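Local coordinates for protein hypothetical NUDIX hydrolase (Listeria monocytogenes, PDB 3SON) that is a putative hydrolase of the NUDIX (MutT) family, which probably cleaves a nucleoside diphosphate linked to another moiety with the help of bound divalent metal, at residues Val8-Phe13 with Gln34-Gly39; Met66-Ser71 with Tyr91-Asp96. All blocks are in the same frame, centred on the assembly; numbering follows the deposited sequence. Where two conformers were deposited one is given.

Contact 1 of 2, residues Val8-Phe13 with Gln34-Gly39; sequences VLVIPF and QFVAGG. With CA (calcium ion), chain C.
Phe35 has CG anti to its carbonyl carbon (chi1 -64°), which lays the ring against Ile11. Ile11 has CG1 beside its own backbone N (chi1 -59°), and this puts CG1 over the ring centre, 3.7 Å from the Phe35 centroid: a CH-pi contact on one face. The contact lies in the central mixed sheet of the NUDIX fold, where strand 7-15 pairs antiparallel with strand 33-39. Phe35 sits at the break in strand 33-39, just before the paired residues. In the conformer given, Leu9 joins on the same side, with CD1 3.8 Å from Phe35 CB. On the other face Val10 and Val36 lie side by side, CB to CB 3.7 Å, and both touch helix 46-58. Two backbone pairs bind the strands. Val8 N donates to Gly38 O at 2.8 Å, and Gly38 N answers to Val8 O. Val10 N gives to Val36 O at 2.9 Å; the return bond from Val36 N is weak. The paired strand carries Ala37, which binds the calcium ion together with Glu53 and Glu57 of helix 46-58, consistent with the metal site of NUDIX enzymes. Two waters are also ligands, and the carbonyl Ala37 O meets the calcium ion at 2.3 Å.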
# COMPACT_ATOMS: atom_id res chain seq x y z
N VAL A 8 -12.14 2.14 -3.34
CA VAL A 8 -11.77 1.48 -4.54
C VAL A 8 -10.84 2.34 -5.39
O VAL A 8 -10.84 3.62 -5.29
CB VAL A 8 -12.99 0.92 -5.34
CG1 VAL A 8 -13.96 0.05 -4.47
CG2 VAL A 8 -13.80 2.07 -5.99
N LEU A 9 -10.00 1.66 -6.15
CA LEU A 9 -9.15 2.28 -7.16
C LEU A 9 -9.49 1.58 -8.47
O LEU A 9 -9.69 0.35 -8.50
CB LEU A 9 -7.66 2.15 -6.83
CG LEU A 9 -6.66 2.86 -7.74
CD1 LEU A 9 -6.44 4.28 -7.24
CD2 LEU A 9 -5.34 2.09 -7.76
N VAL A 10 -9.60 2.35 -9.53
CA VAL A 10 -9.89 1.78 -10.87
C VAL A 10 -8.99 2.38 -11.96
O VAL A 10 -8.95 3.60 -12.12
CB VAL A 10 -11.34 2.01 -11.28
CG1 VAL A 10 -11.63 1.32 -12.58
CG2 VAL A 10 -12.32 1.55 -10.20
N ILE A 11 -8.23 1.51 -12.65
CA ILE A 11 -7.25 1.93 -13.64
C ILE A 11 -7.85 1.72 -15.02
O ILE A 11 -8.09 0.58 -15.42
CB ILE A 11 -5.96 1.09 -13.54
CG1 ILE A 11 -5.33 1.23 -12.14
CG2 ILE A 11 -4.90 1.48 -14.63
CD1 ILE A 11 -4.14 0.33 -11.92
N PRO A 12 -8.12 2.80 -15.76
CA PRO A 12 -8.59 2.59 -17.16
C PRO A 12 -7.42 2.17 -18.05
O PRO A 12 -6.27 2.57 -17.79
CB PRO A 12 -9.04 4.00 -17.58
CG PRO A 12 -9.02 4.81 -16.33
CD PRO A 12 -7.95 4.22 -15.47
N PHE A 13 -7.67 1.33 -19.06
CA PHE A 13 -6.63 1.00 -20.04
C PHE A 13 -7.22 0.77 -21.44
O PHE A 13 -8.42 0.52 -21.57
CB PHE A 13 -5.80 -0.22 -19.64
CG PHE A 13 -6.56 -1.50 -19.66
CD1 PHE A 13 -7.31 -1.89 -18.56
CD2 PHE A 13 -6.58 -2.31 -20.81
CE1 PHE A 13 -8.01 -3.05 -18.57
CE2 PHE A 13 -7.28 -3.49 -20.82
CZ PHE A 13 -8.02 -3.86 -19.74
N GLN A 34 -3.99 11.04 -10.87
CA GLN A 34 -4.54 9.89 -10.14
C GLN A 34 -5.41 9.00 -11.04
O GLN A 34 -5.75 9.32 -12.20
CB GLN A 34 -5.41 10.35 -8.93
CG GLN A 34 -6.65 11.17 -9.37
CD GLN A 34 -7.42 11.89 -8.26
OE1 GLN A 34 -8.30 12.73 -8.58
NE2 GLN A 34 -7.20 11.51 -6.99
N PHE A 35 -5.80 7.86 -10.48
CA PHE A 35 -6.78 6.99 -11.09
C PHE A 35 -8.20 7.28 -10.56
O PHE A 35 -8.38 8.26 -9.83
CB PHE A 35 -6.39 5.52 -10.86
CG PHE A 35 -5.08 5.11 -11.53
CD1 PHE A 35 -4.89 5.27 -12.87
CD2 PHE A 35 -4.07 4.44 -10.79
CE1 PHE A 35 -3.69 4.83 -13.48
CE2 PHE A 35 -2.86 4.06 -11.37
CZ PHE A 35 -2.66 4.25 -12.72
N VAL A 36 -9.18 6.55 -11.08
CA VAL A 36 -10.54 6.61 -10.60
C VAL A 36 -10.50 6.15 -9.14
O VAL A 36 -9.86 5.16 -8.80
CB VAL A 36 -11.47 5.72 -11.46
CG1 VAL A 36 -12.85 5.48 -10.80
CG2 VAL A 36 -11.66 6.28 -12.82
N ALA A 37 -11.15 6.89 -8.24
CA ALA A 37 -11.09 6.51 -6.80
C ALA A 37 -12.38 6.90 -6.12
O ALA A 37 -12.98 7.94 -6.46
CB ALA A 37 -9.91 7.19 -6.09
N GLY A 38 -12.80 6.13 -5.13
CA GLY A 38 -13.97 6.50 -4.38
C GLY A 38 -14.25 5.56 -3.25
O GLY A 38 -13.79 4.44 -3.26
N GLY A 39 -15.17 5.93 -2.38
CA GLY A 39 -15.49 5.09 -1.26
C GLY A 39 -16.82 4.36 -1.39
O GLY A 39 -17.73 4.77 -2.14
CA CA C . -14.73 9.39 -6.93
O HOH W 1 -16.75 10.13 -6.84
O HOH W 2 -13.77 10.21 -4.58

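Contact 2 of 2, residues Met66-Ser71 with Tyr91-Asp96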
# COMPACT_ATOMS: atom_id res chain seq x y z
N MSE A 66 -15.02 -4.75 -16.56
CA MSE A 66 -14.20 -4.45 -15.40
C MSE A 66 -13.43 -5.69 -15.05
O MSE A 66 -13.86 -6.80 -15.36
CB MSE A 66 -15.07 -4.02 -14.21
CG MSE A 66 -14.56 -2.73 -13.59
SE MSE A 66 -16.00 -1.36 -13.54
CE MSE A 66 -16.59 -1.61 -15.40
N TYR A 67 -12.25 -5.50 -14.46
CA TYR A 67 -11.40 -6.61 -14.06
C TYR A 67 -10.89 -6.38 -12.68
O TYR A 67 -10.72 -5.26 -12.31
CB TYR A 67 -10.23 -6.66 -15.01
CG TYR A 67 -10.61 -6.95 -16.41
CD1 TYR A 67 -10.86 -5.92 -17.30
CD2 TYR A 67 -10.74 -8.25 -16.85
CE1 TYR A 67 -11.22 -6.20 -18.60
CE2 TYR A 67 -11.11 -8.54 -18.14
CZ TYR A 67 -11.34 -7.52 -19.03
OH TYR A 67 -11.70 -7.81 -20.34
N SER A 68 -10.66 -7.47 -11.94
CA SER A 68 -10.10 -7.43 -10.60
C SER A 68 -8.60 -7.55 -10.53
O SER A 68 -7.97 -8.29 -11.31
CB SER A 68 -10.66 -8.53 -9.77
OG SER A 68 -12.05 -8.48 -9.77
N LEU A 69 -8.02 -6.82 -9.58
CA LEU A 69 -6.57 -6.91 -9.30
C LEU A 69 -6.40 -7.41 -7.86
O LEU A 69 -7.27 -7.16 -7.01
CB LEU A 69 -5.93 -5.57 -9.47
CG LEU A 69 -5.90 -4.99 -10.89
CD1 LEU A 69 -5.34 -3.60 -10.97
CD2 LEU A 69 -5.11 -5.94 -11.80
N ASP A 70 -5.32 -8.15 -7.60
CA ASP A 70 -4.90 -8.57 -6.24
C ASP A 70 -4.27 -7.46 -5.40
O ASP A 70 -4.27 -7.54 -4.19
CB ASP A 70 -3.91 -9.73 -6.30
CG ASP A 70 -4.48 -10.97 -6.87
OD1 ASP A 70 -5.59 -11.36 -6.42
OD2 ASP A 70 -3.81 -11.58 -7.75
N SER A 71 -3.75 -6.42 -6.02
CA SER A 71 -3.08 -5.39 -5.26
C SER A 71 -4.04 -4.71 -4.32
O SER A 71 -5.12 -4.32 -4.71
CB SER A 71 -2.38 -4.36 -6.19
OG SER A 71 -1.33 -4.91 -6.93
N TYR A 91 -9.22 -1.43 -2.56
CA TYR A 91 -9.28 -2.53 -3.50
C TYR A 91 -9.14 -1.99 -4.89
O TYR A 91 -9.66 -0.96 -5.17
CB TYR A 91 -10.63 -3.23 -3.39
CG TYR A 91 -10.94 -3.77 -2.00
CD1 TYR A 91 -10.34 -4.94 -1.57
CD2 TYR A 91 -11.77 -3.09 -1.11
CE1 TYR A 91 -10.58 -5.43 -0.31
CE2 TYR A 91 -12.05 -3.58 0.16
CZ TYR A 91 -11.43 -4.77 0.55
OH TYR A 91 -11.66 -5.33 1.77
N CYS A 92 -8.48 -2.74 -5.78
CA CYS A 92 -8.13 -2.21 -7.02
C CYS A 92 -8.73 -2.93 -8.20
O CYS A 92 -8.89 -4.21 -8.19
CB CYS A 92 -6.62 -2.24 -7.19
SG CYS A 92 -5.70 -1.30 -5.97
N PHE A 93 -8.93 -2.19 -9.29
CA PHE A 93 -9.58 -2.75 -10.49
C PHE A 93 -9.05 -2.15 -11.78
O PHE A 93 -8.35 -1.17 -11.74
CB PHE A 93 -11.12 -2.51 -10.46
CG PHE A 93 -11.81 -3.08 -9.27
CD1 PHE A 93 -11.78 -2.43 -8.06
CD2 PHE A 93 -12.48 -4.29 -9.36
CE1 PHE A 93 -12.42 -2.95 -6.97
CE2 PHE A 93 -13.13 -4.82 -8.24
CZ PHE A 93 -13.05 -4.18 -7.05
N ALA A 94 -9.50 -2.65 -12.92
CA ALA A 94 -9.14 -2.10 -14.21
C ALA A 94 -10.28 -2.16 -15.18
O ALA A 94 -11.14 -3.02 -15.07
CB ALA A 94 -7.94 -2.83 -14.76
N ILE A 95 -10.38 -1.17 -16.07
CA ILE A 95 -11.47 -1.12 -16.97
C ILE A 95 -10.95 -0.97 -18.35
O ILE A 95 -10.12 -0.07 -18.60
CB ILE A 95 -12.47 0.01 -16.52
CG1 ILE A 95 -13.69 0.13 -17.46
CG2 ILE A 95 -11.80 1.39 -16.34
CD1 ILE A 95 -14.80 0.90 -16.80
N ASP A 96 -11.45 -1.82 -19.26
CA ASP A 96 -11.05 -1.77 -20.66
C ASP A 96 -11.90 -0.79 -21.42
O ASP A 96 -13.08 -1.06 -21.66
CB ASP A 96 -11.15 -3.19 -21.29
CG ASP A 96 -10.49 -3.31 -22.67
OD1 ASP A 96 -10.10 -2.28 -23.28
OD2 ASP A 96 -10.34 -4.49 -23.14
O HOH W 3 -7.46 -5.43 -4.90
O HOH W 4 -9.97 -6.49 -6.83
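Tyr67 and Ala94 form a hydrogen-bonded pair where the two strands of a beta hairpin run antiparallel. Tyr67 has the largest surface buried by the contact, followed by Cys92; Phe93 is a third main contributor. Tyr67 N donates to Ala94 O at 2.8 Å, and Ala94 N returns a bond to Tyr67 O at 2.9 Å. The Tyr67 ring turns its edge to the opposite strand: Ala94 O lies near the ring plane, and Asp96 CB approaches CE1 of Tyr67 at 4.0 Å. Asp96 OD1 is hydrogen-bonded to Thr98 OG1.

Cys92 anchors the other end. Its carbonyl O accepts from Leu69 N at 3.1 Å, and its CB packs on Leu69 CB. Beyond this pair two waters bridge the strands, where direct backbone pairing ends. One accepts from Cys92 N and is within hydrogen-bonding distance of Leu69 O and Ser71 O. The second is within hydrogen-bonding distance of Leu69 O and of Cys92 O, the latter at 2.9 Å.

Phe93 and Met66 share one face with Ile95. With CG beside its backbone N (chi1 -58°), Phe93 brings a ring edge to Tyr67 O, and Phe93 CB is 3.3 Å from that oxygen. Met66, a selenomethionine, runs beside Ile95 in the conformer given.

The Phe93 and Ile95 face meets helix 46-58. The side chains of Leu69, Cys92 and Ala94 touch helix 128-142, while strand 7-15 runs parallel beside strand 87-96.

Overall arrangement
From the N terminus, strand 7-15 comes first. Contact 1 closes the 20 residues between 8-13 and 34-39, which include strand 20-27. Helix 46-58 follows before contact 2 opens. Contact 2 closes the hairpin of strands 66-76 and 87-96. The two are in series, so neither encloses nor crosses the other. They meet in space, with centres about 9 Å apart, because strands 7-15 and 87-96 are parallel neighbours. Probable hydrogen bonds join Leu9 N to Tyr91 O and Ile11 N to Phe93 O. The late hairpin is thereby tied to the N-terminal strands, in one sheet between helices 46-58 and 128-142.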